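Local structure of A151R (African swine fever virus Georgia 2007/1, 7CMA) at residues A[108-113]-A[140-145]; A[90-95]-A[149-154]; A[49-54]-A[64-69]; A[28-33]-A[40-45]. The protein is a non-structural viral protein that binds a zinc ion and whose biochemical role is not settled. All coordinates share one frame; numbering follows the deposited sequence.

Interaction 1. Residues A[108-113]-A[140-145]; sequences YHTNYN and TKCTSF. With ZN (zinc ion), chain C.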
# COMPACT_ATOMS: atom_id res chain seq x y z
N TYR A 108 6.29 -22.20 16.61
CA TYR A 108 7.51 -21.75 17.32
C TYR A 108 7.25 -20.34 17.89
O TYR A 108 6.55 -19.56 17.23
CB TYR A 108 8.72 -21.79 16.38
CG TYR A 108 9.17 -23.18 16.00
CD1 TYR A 108 8.48 -23.92 15.04
CD2 TYR A 108 10.22 -23.80 16.65
CE1 TYR A 108 8.85 -25.22 14.73
CE2 TYR A 108 10.62 -25.08 16.32
CZ TYR A 108 9.94 -25.79 15.35
OH TYR A 108 10.29 -27.08 15.06
N HIS A 109 7.69 -20.13 19.13
CA HIS A 109 7.30 -18.89 19.85
C HIS A 109 8.48 -18.06 20.33
O HIS A 109 9.50 -18.64 20.70
CB HIS A 109 6.45 -19.25 21.08
CG HIS A 109 5.26 -20.10 20.82
ND1 HIS A 109 3.99 -19.58 20.70
CD2 HIS A 109 5.12 -21.44 20.69
CE1 HIS A 109 3.13 -20.55 20.48
NE2 HIS A 109 3.80 -21.70 20.47
N THR A 110 8.32 -16.74 20.30
CA THR A 110 9.33 -15.80 20.83
C THR A 110 8.81 -15.17 22.13
O THR A 110 9.64 -14.62 22.89
CB THR A 110 9.66 -14.71 19.80
OG1 THR A 110 8.42 -14.16 19.36
CG2 THR A 110 10.44 -15.23 18.61
N ASN A 111 7.49 -15.09 22.27
CA ASN A 111 6.80 -14.41 23.41
C ASN A 111 7.01 -12.89 23.31
O ASN A 111 6.96 -12.24 24.35
CB ASN A 111 7.30 -14.94 24.76
CG ASN A 111 6.37 -15.96 25.39
OD1 ASN A 111 5.78 -16.77 24.69
ND2 ASN A 111 6.22 -15.91 26.71
N TYR A 112 7.32 -12.38 22.11
CA TYR A 112 7.60 -10.93 21.90
C TYR A 112 6.31 -10.12 22.08
O TYR A 112 6.34 -9.16 22.84
CB TYR A 112 8.22 -10.68 20.52
CG TYR A 112 9.69 -10.97 20.41
CD1 TYR A 112 10.51 -10.97 21.53
CD2 TYR A 112 10.27 -11.30 19.19
CE1 TYR A 112 11.86 -11.27 21.45
CE2 TYR A 112 11.63 -11.56 19.09
CZ TYR A 112 12.42 -11.56 20.22
OH TYR A 112 13.75 -11.85 20.12
N ASN A 113 5.26 -10.44 21.31
CA ASN A 113 4.04 -9.58 21.21
C ASN A 113 2.90 -10.19 22.04
O ASN A 113 1.80 -9.62 22.00
CB ASN A 113 3.59 -9.38 19.76
CG ASN A 113 4.71 -8.92 18.85
OD1 ASN A 113 4.89 -9.47 17.77
ND2 ASN A 113 5.49 -7.95 19.30
N THR A 140 1.73 -16.34 15.07
CA THR A 140 1.36 -14.98 14.61
C THR A 140 0.89 -14.12 15.77
O THR A 140 0.68 -12.92 15.56
CB THR A 140 0.24 -15.07 13.58
OG1 THR A 140 -0.91 -15.62 14.23
CG2 THR A 140 0.61 -15.92 12.38
N LYS A 141 0.73 -14.71 16.95
CA LYS A 141 0.26 -13.96 18.14
C LYS A 141 1.45 -13.34 18.86
O LYS A 141 1.32 -12.20 19.30
CB LYS A 141 -0.50 -14.90 19.09
CG LYS A 141 -1.66 -15.65 18.47
CD LYS A 141 -2.62 -16.19 19.51
CE LYS A 141 -2.26 -15.76 20.91
NZ LYS A 141 -3.28 -16.19 21.90
N CYS A 142 2.56 -14.05 18.96
CA CYS A 142 3.72 -13.53 19.72
C CYS A 142 4.87 -13.12 18.80
O CYS A 142 5.76 -12.43 19.27
CB CYS A 142 4.22 -14.57 20.72
SG CYS A 142 4.78 -16.12 20.00
N THR A 143 4.85 -13.54 17.54
CA THR A 143 6.00 -13.26 16.64
C THR A 143 5.52 -12.44 15.44
O THR A 143 4.73 -12.96 14.65
CB THR A 143 6.77 -14.54 16.29
OG1 THR A 143 6.92 -15.34 17.46
CG2 THR A 143 8.12 -14.25 15.67
N SER A 144 6.00 -11.20 15.34
CA SER A 144 5.64 -10.34 14.19
C SER A 144 6.88 -10.06 13.36
O SER A 144 7.98 -10.07 13.92
CB SER A 144 5.03 -9.05 14.65
OG SER A 144 5.96 -8.31 15.42
N PHE A 145 6.69 -9.77 12.08
CA PHE A 145 7.83 -9.40 11.23
C PHE A 145 7.50 -8.15 10.41
O PHE A 145 6.31 -7.92 10.17
CB PHE A 145 8.14 -10.53 10.24
CG PHE A 145 8.54 -11.87 10.80
CD1 PHE A 145 9.87 -12.17 11.04
CD2 PHE A 145 7.59 -12.85 11.03
CE1 PHE A 145 10.23 -13.41 11.54
CE2 PHE A 145 7.96 -14.09 11.53
CZ PHE A 145 9.27 -14.37 11.79
ZN ZN C . 3.08 -17.55 20.50

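Interaction 2. Residues A[90-95]-A[149-154]; sequences NKIWSG and TNIMSP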
# COMPACT_ATOMS: atom_id res chain seq x y z
N ASN A 90 18.73 -12.36 -0.92
CA ASN A 90 19.51 -11.43 -0.07
C ASN A 90 18.61 -10.89 1.05
O ASN A 90 17.68 -10.09 0.75
CB ASN A 90 20.14 -10.29 -0.88
CG ASN A 90 21.31 -10.75 -1.72
OD1 ASN A 90 21.75 -11.90 -1.62
ND2 ASN A 90 21.91 -9.82 -2.45
N LYS A 91 18.84 -11.35 2.27
CA LYS A 91 18.07 -10.92 3.47
C LYS A 91 19.03 -10.44 4.54
O LYS A 91 20.21 -10.81 4.47
CB LYS A 91 17.20 -12.08 3.97
CG LYS A 91 16.10 -12.52 3.03
CD LYS A 91 15.14 -13.50 3.65
CE LYS A 91 14.21 -14.14 2.65
NZ LYS A 91 13.24 -15.04 3.31
N ILE A 92 18.54 -9.69 5.52
CA ILE A 92 19.39 -9.14 6.60
C ILE A 92 18.80 -9.53 7.95
O ILE A 92 17.56 -9.64 8.06
CB ILE A 92 19.56 -7.62 6.44
CG1 ILE A 92 18.23 -6.88 6.53
CG2 ILE A 92 20.30 -7.30 5.15
CD1 ILE A 92 18.36 -5.44 6.96
N TRP A 93 19.67 -9.79 8.92
CA TRP A 93 19.28 -9.98 10.34
C TRP A 93 19.77 -8.78 11.16
O TRP A 93 20.97 -8.52 11.15
CB TRP A 93 19.85 -11.30 10.87
CG TRP A 93 19.60 -11.52 12.32
CD1 TRP A 93 20.34 -11.06 13.36
CD2 TRP A 93 18.47 -12.20 12.91
NE1 TRP A 93 19.76 -11.40 14.55
CE2 TRP A 93 18.58 -12.05 14.31
CE3 TRP A 93 17.34 -12.84 12.39
CZ2 TRP A 93 17.65 -12.61 15.19
CZ3 TRP A 93 16.42 -13.39 13.26
CH2 TRP A 93 16.58 -13.27 14.64
N SER A 94 18.87 -8.14 11.91
CA SER A 94 19.27 -7.01 12.78
C SER A 94 19.28 -7.45 14.25
O SER A 94 18.25 -7.95 14.72
CB SER A 94 18.38 -5.81 12.58
OG SER A 94 18.83 -4.72 13.37
N GLY A 95 20.36 -7.12 14.96
CA GLY A 95 20.47 -7.30 16.42
C GLY A 95 21.30 -8.52 16.78
O GLY A 95 21.96 -9.07 15.89
N THR A 149 10.05 -8.58 3.24
CA THR A 149 10.46 -10.01 3.25
C THR A 149 11.99 -10.10 3.38
O THR A 149 12.47 -11.19 3.75
CB THR A 149 9.99 -10.75 1.99
OG1 THR A 149 10.58 -10.11 0.86
CG2 THR A 149 8.49 -10.79 1.85
N ASN A 150 12.72 -9.01 3.12
CA ASN A 150 14.20 -9.01 3.09
C ASN A 150 14.76 -8.75 4.50
O ASN A 150 15.99 -8.80 4.65
CB ASN A 150 14.76 -8.00 2.10
CG ASN A 150 14.42 -8.35 0.67
OD1 ASN A 150 14.87 -9.37 0.15
ND2 ASN A 150 13.52 -7.58 0.08
N ILE A 151 13.90 -8.45 5.47
CA ILE A 151 14.32 -8.34 6.90
C ILE A 151 13.85 -9.59 7.64
O ILE A 151 12.63 -9.77 7.81
CB ILE A 151 13.79 -7.05 7.57
CG1 ILE A 151 13.96 -5.84 6.64
CG2 ILE A 151 14.48 -6.85 8.92
CD1 ILE A 151 14.41 -4.59 7.35
N MET A 152 14.79 -10.50 7.90
CA MET A 152 14.51 -11.84 8.48
C MET A 152 14.12 -11.67 9.95
O MET A 152 13.29 -12.47 10.42
CB MET A 152 15.74 -12.74 8.36
CG MET A 152 15.41 -14.22 8.28
SD MET A 152 16.90 -15.28 8.31
CE MET A 152 18.10 -14.17 9.02
N SER A 153 14.79 -10.75 10.65
CA SER A 153 14.68 -10.55 12.12
C SER A 153 13.26 -10.13 12.48
O SER A 153 12.69 -9.27 11.81
CB SER A 153 15.69 -9.54 12.62
OG SER A 153 16.01 -8.60 11.61
N PRO A 154 12.63 -10.75 13.50
CA PRO A 154 11.34 -10.27 14.00
C PRO A 154 11.38 -8.78 14.39
O PRO A 154 12.39 -8.34 14.92
CB PRO A 154 11.09 -11.16 15.23
CG PRO A 154 11.86 -12.43 14.93
CD PRO A 154 13.09 -11.97 14.18
O HOH W 1 11.86 -13.33 5.26

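Interaction 3. Residues A[49-54]-A[64-69]; sequences TYKYFT and KEDLKG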
# COMPACT_ATOMS: atom_id res chain seq x y z
N THR A 49 33.12 3.81 15.03
CA THR A 49 32.90 3.59 13.57
C THR A 49 32.19 2.25 13.33
O THR A 49 32.36 1.32 14.15
CB THR A 49 34.21 3.63 12.77
OG1 THR A 49 35.01 2.51 13.15
CG2 THR A 49 34.98 4.92 12.98
N TYR A 50 31.56 2.12 12.16
CA TYR A 50 31.03 0.84 11.63
C TYR A 50 32.17 0.07 10.98
O TYR A 50 33.05 0.69 10.36
CB TYR A 50 29.89 1.11 10.65
CG TYR A 50 28.58 1.50 11.28
CD1 TYR A 50 27.72 0.54 11.78
CD2 TYR A 50 28.19 2.83 11.37
CE1 TYR A 50 26.51 0.89 12.36
CE2 TYR A 50 26.98 3.19 11.93
CZ TYR A 50 26.13 2.22 12.41
OH TYR A 50 24.92 2.56 12.94
N LYS A 51 32.21 -1.25 11.23
CA LYS A 51 33.17 -2.19 10.60
C LYS A 51 32.40 -3.18 9.73
O LYS A 51 31.34 -3.66 10.17
CB LYS A 51 33.97 -2.92 11.69
CG LYS A 51 35.25 -2.21 12.12
CD LYS A 51 35.03 -1.19 13.21
CE LYS A 51 36.32 -0.78 13.89
NZ LYS A 51 36.16 0.47 14.66
N TYR A 52 32.91 -3.42 8.52
CA TYR A 52 32.32 -4.34 7.51
C TYR A 52 33.17 -5.61 7.44
O TYR A 52 34.29 -5.55 6.89
CB TYR A 52 32.21 -3.65 6.16
CG TYR A 52 31.68 -4.51 5.03
CD1 TYR A 52 30.47 -5.17 5.15
CD2 TYR A 52 32.35 -4.60 3.83
CE1 TYR A 52 29.96 -5.94 4.11
CE2 TYR A 52 31.86 -5.36 2.78
CZ TYR A 52 30.66 -6.04 2.93
OH TYR A 52 30.15 -6.77 1.90
N PHE A 53 32.71 -6.67 8.12
CA PHE A 53 33.32 -8.03 8.12
C PHE A 53 32.72 -8.85 6.97
O PHE A 53 31.48 -9.00 6.92
CB PHE A 53 33.08 -8.74 9.45
CG PHE A 53 33.41 -7.93 10.68
CD1 PHE A 53 34.71 -7.84 11.14
CD2 PHE A 53 32.40 -7.32 11.41
CE1 PHE A 53 35.00 -7.11 12.29
CE2 PHE A 53 32.70 -6.57 12.54
CZ PHE A 53 34.00 -6.45 12.96
N THR A 54 33.57 -9.40 6.11
CA THR A 54 33.16 -10.35 5.05
C THR A 54 33.66 -11.76 5.42
O THR A 54 34.79 -11.86 5.95
CB THR A 54 33.66 -9.88 3.68
OG1 THR A 54 33.03 -8.63 3.40
CG2 THR A 54 33.37 -10.87 2.57
N LYS A 64 38.15 -7.28 7.00
CA LYS A 64 37.65 -6.33 8.03
C LYS A 64 37.95 -4.90 7.55
O LYS A 64 39.14 -4.57 7.40
CB LYS A 64 38.32 -6.60 9.38
CG LYS A 64 37.89 -5.68 10.51
CD LYS A 64 38.92 -5.57 11.62
CE LYS A 64 38.30 -5.36 12.99
NZ LYS A 64 38.83 -4.14 13.65
N GLU A 65 36.91 -4.11 7.28
CA GLU A 65 37.04 -2.75 6.70
C GLU A 65 36.43 -1.73 7.66
O GLU A 65 35.22 -1.83 7.95
CB GLU A 65 36.38 -2.69 5.33
CG GLU A 65 36.69 -1.42 4.57
CD GLU A 65 35.90 -1.26 3.27
OE1 GLU A 65 35.53 -0.11 2.95
OE2 GLU A 65 35.64 -2.28 2.61
N ASP A 66 37.24 -0.79 8.15
CA ASP A 66 36.76 0.40 8.89
C ASP A 66 36.07 1.34 7.91
O ASP A 66 36.76 1.85 7.00
CB ASP A 66 37.89 1.09 9.65
CG ASP A 66 37.39 1.94 10.81
OD1 ASP A 66 36.18 2.25 10.83
OD2 ASP A 66 38.20 2.21 11.72
N LEU A 67 34.74 1.41 7.98
CA LEU A 67 33.90 2.29 7.11
C LEU A 67 34.13 3.76 7.50
O LEU A 67 33.56 4.64 6.83
CB LEU A 67 32.43 1.89 7.26
CG LEU A 67 31.91 0.84 6.28
CD1 LEU A 67 33.06 0.16 5.53
CD2 LEU A 67 31.06 -0.19 7.00
N LYS A 68 34.87 3.99 8.59
CA LYS A 68 35.31 5.34 9.04
C LYS A 68 34.10 6.28 9.13
O LYS A 68 33.31 6.14 10.09
CB LYS A 68 36.38 5.89 8.09
CG LYS A 68 37.65 5.05 8.00
CD LYS A 68 38.26 4.99 6.62
CE LYS A 68 37.33 5.48 5.53
NZ LYS A 68 38.08 5.97 4.35
N GLY A 69 34.01 7.26 8.22
CA GLY A 69 33.05 8.38 8.31
C GLY A 69 31.64 7.95 7.93
O GLY A 69 30.69 8.69 8.23

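Interaction 4. Residues A[28-33]-A[40-45]; sequences GGTILL and VSEISY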
# COMPACT_ATOMS: atom_id res chain seq x y z
N GLY A 28 20.15 -1.31 17.19
CA GLY A 28 20.84 -2.55 17.56
C GLY A 28 22.34 -2.47 17.31
O GLY A 28 23.07 -3.31 17.88
N GLY A 29 22.74 -1.66 16.33
CA GLY A 29 24.15 -1.38 16.00
C GLY A 29 24.82 -2.54 15.27
O GLY A 29 26.05 -2.46 15.07
N THR A 30 24.06 -3.55 14.84
CA THR A 30 24.66 -4.74 14.17
C THR A 30 23.64 -5.39 13.23
O THR A 30 22.47 -5.53 13.62
CB THR A 30 25.22 -5.74 15.21
OG1 THR A 30 25.68 -6.89 14.51
CG2 THR A 30 24.21 -6.15 16.25
N ILE A 31 24.09 -5.72 12.02
CA ILE A 31 23.26 -6.31 10.93
C ILE A 31 24.08 -7.41 10.24
O ILE A 31 25.25 -7.13 9.87
CB ILE A 31 22.81 -5.23 9.93
CG1 ILE A 31 21.81 -4.26 10.57
CG2 ILE A 31 22.26 -5.86 8.67
CD1 ILE A 31 20.87 -3.60 9.58
N LEU A 32 23.51 -8.60 10.14
CA LEU A 32 24.07 -9.73 9.36
C LEU A 32 23.44 -9.74 7.96
O LEU A 32 22.21 -9.57 7.86
CB LEU A 32 23.79 -11.04 10.11
CG LEU A 32 24.50 -11.18 11.46
CD1 LEU A 32 24.07 -12.46 12.17
CD2 LEU A 32 26.01 -11.16 11.27
N LEU A 33 24.27 -9.87 6.93
CA LEU A 33 23.83 -10.00 5.52
C LEU A 33 23.86 -11.48 5.12
O LEU A 33 24.89 -12.14 5.36
CB LEU A 33 24.75 -9.16 4.63
CG LEU A 33 24.53 -7.65 4.70
CD1 LEU A 33 25.14 -7.06 5.96
CD2 LEU A 33 25.10 -6.96 3.47
N VAL A 40 27.12 -13.91 4.89
CA VAL A 40 28.23 -13.60 3.94
C VAL A 40 28.95 -12.34 4.41
O VAL A 40 30.14 -12.20 4.08
CB VAL A 40 27.72 -13.47 2.48
CG1 VAL A 40 27.26 -14.81 1.93
CG2 VAL A 40 26.63 -12.42 2.34
N SER A 41 28.30 -11.53 5.24
CA SER A 41 28.88 -10.26 5.74
C SER A 41 28.25 -9.85 7.07
O SER A 41 27.19 -10.41 7.44
CB SER A 41 28.76 -9.16 4.72
OG SER A 41 27.85 -9.52 3.69
N GLU A 42 28.83 -8.83 7.71
CA GLU A 42 28.38 -8.26 9.01
C GLU A 42 28.79 -6.79 9.06
O GLU A 42 29.94 -6.48 8.72
CB GLU A 42 29.00 -9.04 10.17
CG GLU A 42 28.61 -8.50 11.54
CD GLU A 42 29.22 -9.23 12.73
OE1 GLU A 42 29.78 -10.32 12.53
OE2 GLU A 42 29.16 -8.69 13.86
N ILE A 43 27.84 -5.91 9.39
CA ILE A 43 28.13 -4.49 9.70
C ILE A 43 27.76 -4.22 11.15
O ILE A 43 26.62 -4.54 11.54
CB ILE A 43 27.39 -3.55 8.72
CG1 ILE A 43 27.93 -3.71 7.30
CG2 ILE A 43 27.47 -2.11 9.19
CD1 ILE A 43 26.89 -3.59 6.22
N SER A 44 28.77 -3.90 11.97
CA SER A 44 28.61 -3.71 13.43
C SER A 44 29.32 -2.42 13.85
O SER A 44 30.41 -2.16 13.35
CB SER A 44 29.11 -4.90 14.19
OG SER A 44 28.32 -6.04 13.90
N TYR A 45 28.65 -1.61 14.67
CA TYR A 45 29.24 -0.40 15.30
C TYR A 45 30.13 -0.84 16.47
O TYR A 45 29.59 -1.41 17.43
CB TYR A 45 28.13 0.54 15.76
CG TYR A 45 28.61 1.93 16.11
CD1 TYR A 45 28.96 2.83 15.12
CD2 TYR A 45 28.79 2.31 17.43
CE1 TYR A 45 29.41 4.10 15.43
CE2 TYR A 45 29.24 3.58 17.76
CZ TYR A 45 29.55 4.48 16.75
OH TYR A 45 30.02 5.72 17.07

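Interaction 1. Residues A[108-113]-A[140-145]
The two backbones run closest where Asn113 passes Cys142, their CA atoms 4.2 Å apart, and neither segment is a strand there. Asn113 N donates to Cys142 O at 2.9 Å. Zinc also joins the segments. His109 ND1 binds the ion at 2.2 Å and Cys142 SG at 2.3 Å. Cys116 and Cys139 complete a site of three cysteines and one histidine, in which Cys139 and Cys142 form a CxxC pair.

Cys142 SG sits between its own backbone N and carbonyl carbon (chi1 61°), which turns the sulfur in under residues 109-111. It meets the His109 ring at the edge. Thr110 N and Asn111 N both point at this sulfur in weak hydrogen bonds of 3.6 and 3.7 Å, which probably ease the charge on the thiolate. Glu104 O accepts from His109 NE2 and helps fix the ring's rotation. Thr110 and Thr143 cross at about a right angle, and their OG1 atoms are hydrogen-bonded at 2.7 Å. Nearer solvent, Ser144 OG donates to Asn113 OD1 at 2.8 Å.

The contact lies at the end of strand 107-109, an outer strand of the three-stranded sheet. That strand pairs with strand 99-104, while Tyr108 also bonds through its backbone to Ile137 and Cys139.

Interaction 2. Residues A[90-95]-A[149-154]
Ser153 sets its CB over one face of the Trp93 indole, 3.9 Å from the centroid of the six-membered ring, in a CH-pi contact. Two more bumps crowd the same ring. Pro154 CD lies 3.7 Å from Trp93 CZ3. Met152 bends at chi3 (20°), and this curls its CE back to 3.7 Å from Trp93 CE3, close to Trp93 CB as well. Trp93 holds its CG anti to the backbone N (chi1 176°), and its six-membered ring is laid along residues 152-154.

Ser153 also bonds to the strand: its OG accepts from Ser94 N at 2.9 Å, in a nearly straight bond (167°). A single beta bridge pairs Ile92 with Ile151. Ile92 N donates to Asn150 O at 2.8 Å, and Met152 N to Ile92 O at 2.9 Å. The ends of Ile92 and Ile151 lie side by side, CD1 to CD1. Lys91 stretches out over Thr149 O, with CD 3.5 Å from that oxygen, and a water joins its NZ to the same carbonyl.

Residues 149-154 thus line the edge of strand 90-94 away from strand 30-35. Ile92 and Ile151 face helix 3-28, and Ile92 also touches Ile79 and Trp82 of helix 72-84. Trp93 packs on Leu32 and Leu34 of strand 30-35 and meets the ring of Phe132.

Interaction 3. Residues A[49-54]-A[64-69]
Thr49 and Asp66 make the tight end of this contact: their side chains cross at about a right angle, and Thr49 OG1 donates to Asp66 OD1 at 2.6 Å. Lys68 N reaches the same oxygen at 3.1 Å from the opposite face of the carboxylate, closing an Asx turn. Two donors therefore grip OD1 and fix how the carboxylate is turned. Lys51 adds to this end. Its chain bends at chi2 (86°) and brings NZ back to donate to Thr49 OG1 at 2.8 Å. Ile46 O takes another bond from the same NZ. The salt bridge from Lys51 NZ to Asp66 OD2 is long, at 4.0 Å.

The frame is an antiparallel beta hairpin, made by strands 49-55 and 61-66, and strand 61-66 is an outermost strand of the five-stranded sheet. Tyr52 and Glu65 form a hydrogen-bonded pair, with Tyr52 N to Glu65 O at 2.9 Å. Leu67 N donates to Tyr50 O. Leu67 then turns inward and sets CD2 3.7 Å from Tyr52 CB and near Tyr50 CB. It also touches Ile75 of helix 72-84, as does Tyr50, whose OH is bonded to Ser72.

Toward solvent the contact is looser. On the face of Lys51 and Asp66, Lys64, itself exposed, lies along the buried Phe53, with Lys64 CG 3.7 Å from Phe53 CE1, and its chain bends beyond. The exposed, extended Glu65 is on the other face with Tyr52, and its OE2 lies loosely at the edge of the Tyr52 ring.

Interaction 4. Residues A[28-33]-A[40-45]
Thr30 turns OG1 anti to its backbone N (chi1 175°), while Ser44 turns OG anti to its carbonyl carbon (chi1 -65°), and the two hydroxyls meet. Thr30 OG1 donates to Ser44 OG at 2.8 Å. Ser44 OG in turn donates to Glu42 OE2 at 2.8 Å, on the anti lone pair of that oxygen. Thr30 thus positions Ser44 OG, which holds the end of the extended Glu42. Leu32 lies alongside Glu42 on this face, with its CD2 3.7 Å from Glu42 CG.

Strands 30-35 and 38-46 form an antiparallel beta hairpin, with strand 38-46 in the middle of the five-stranded sheet and strand 30-35 beside it. Ile31 and Ile43 are a hydrogen-bonded pair, joined in both directions: Ile31 N to Ile43 O, and Ile43 N to Ile31 O. Leu33 is met by both Val40 and Ser41, a classic beta bulge. Its O accepts from Val40 N at 2.9 Å and more weakly from Ser41 N at 3.5 Å. At the other end Gly29 leaves helix 3-28 with positive phi (75°), and its O takes a bond from Tyr45 N at 2.8 Å.

Ile31, Leu33 and Ile43 share the face turned to the helices, with Ser41 among them. Leu33 CD1 comes within 3.9 Å of Ile43 CD1. Ser41 OG tucks against Leu33 CB at 3.3 Å. Ile31 packs on Ile21 and Leu25 of helix 3-28. Helix 72-84 covers the neighbouring part of this face, with Trp82 against Leu33, and Ile75 and Ile79 against Ile43.

Helix 3-28 leads into interaction 4, which closes the first hairpin over a short loop. Interaction 3 follows and closes the next hairpin; its strand 49-55 pairs with strand 38-46 of interaction 4, so the two share one sheet. Helix 72-84 then leads to strand 90-94, which joins that sheet beside strand 30-35. Interaction 2 closes a much longer loop by bringing residues 149-154, near the C terminus, back to this strand. Interaction 1 is nested within that loop; it closes a smaller one, which carries helix 120-123 and strand 125-127, at the zinc. It touches interaction 2 through Tyr112, Ser144 and Phe145, which pack near Met152 and Pro154. Interactions 1 and 3 lie on opposite sides of the chain's centre.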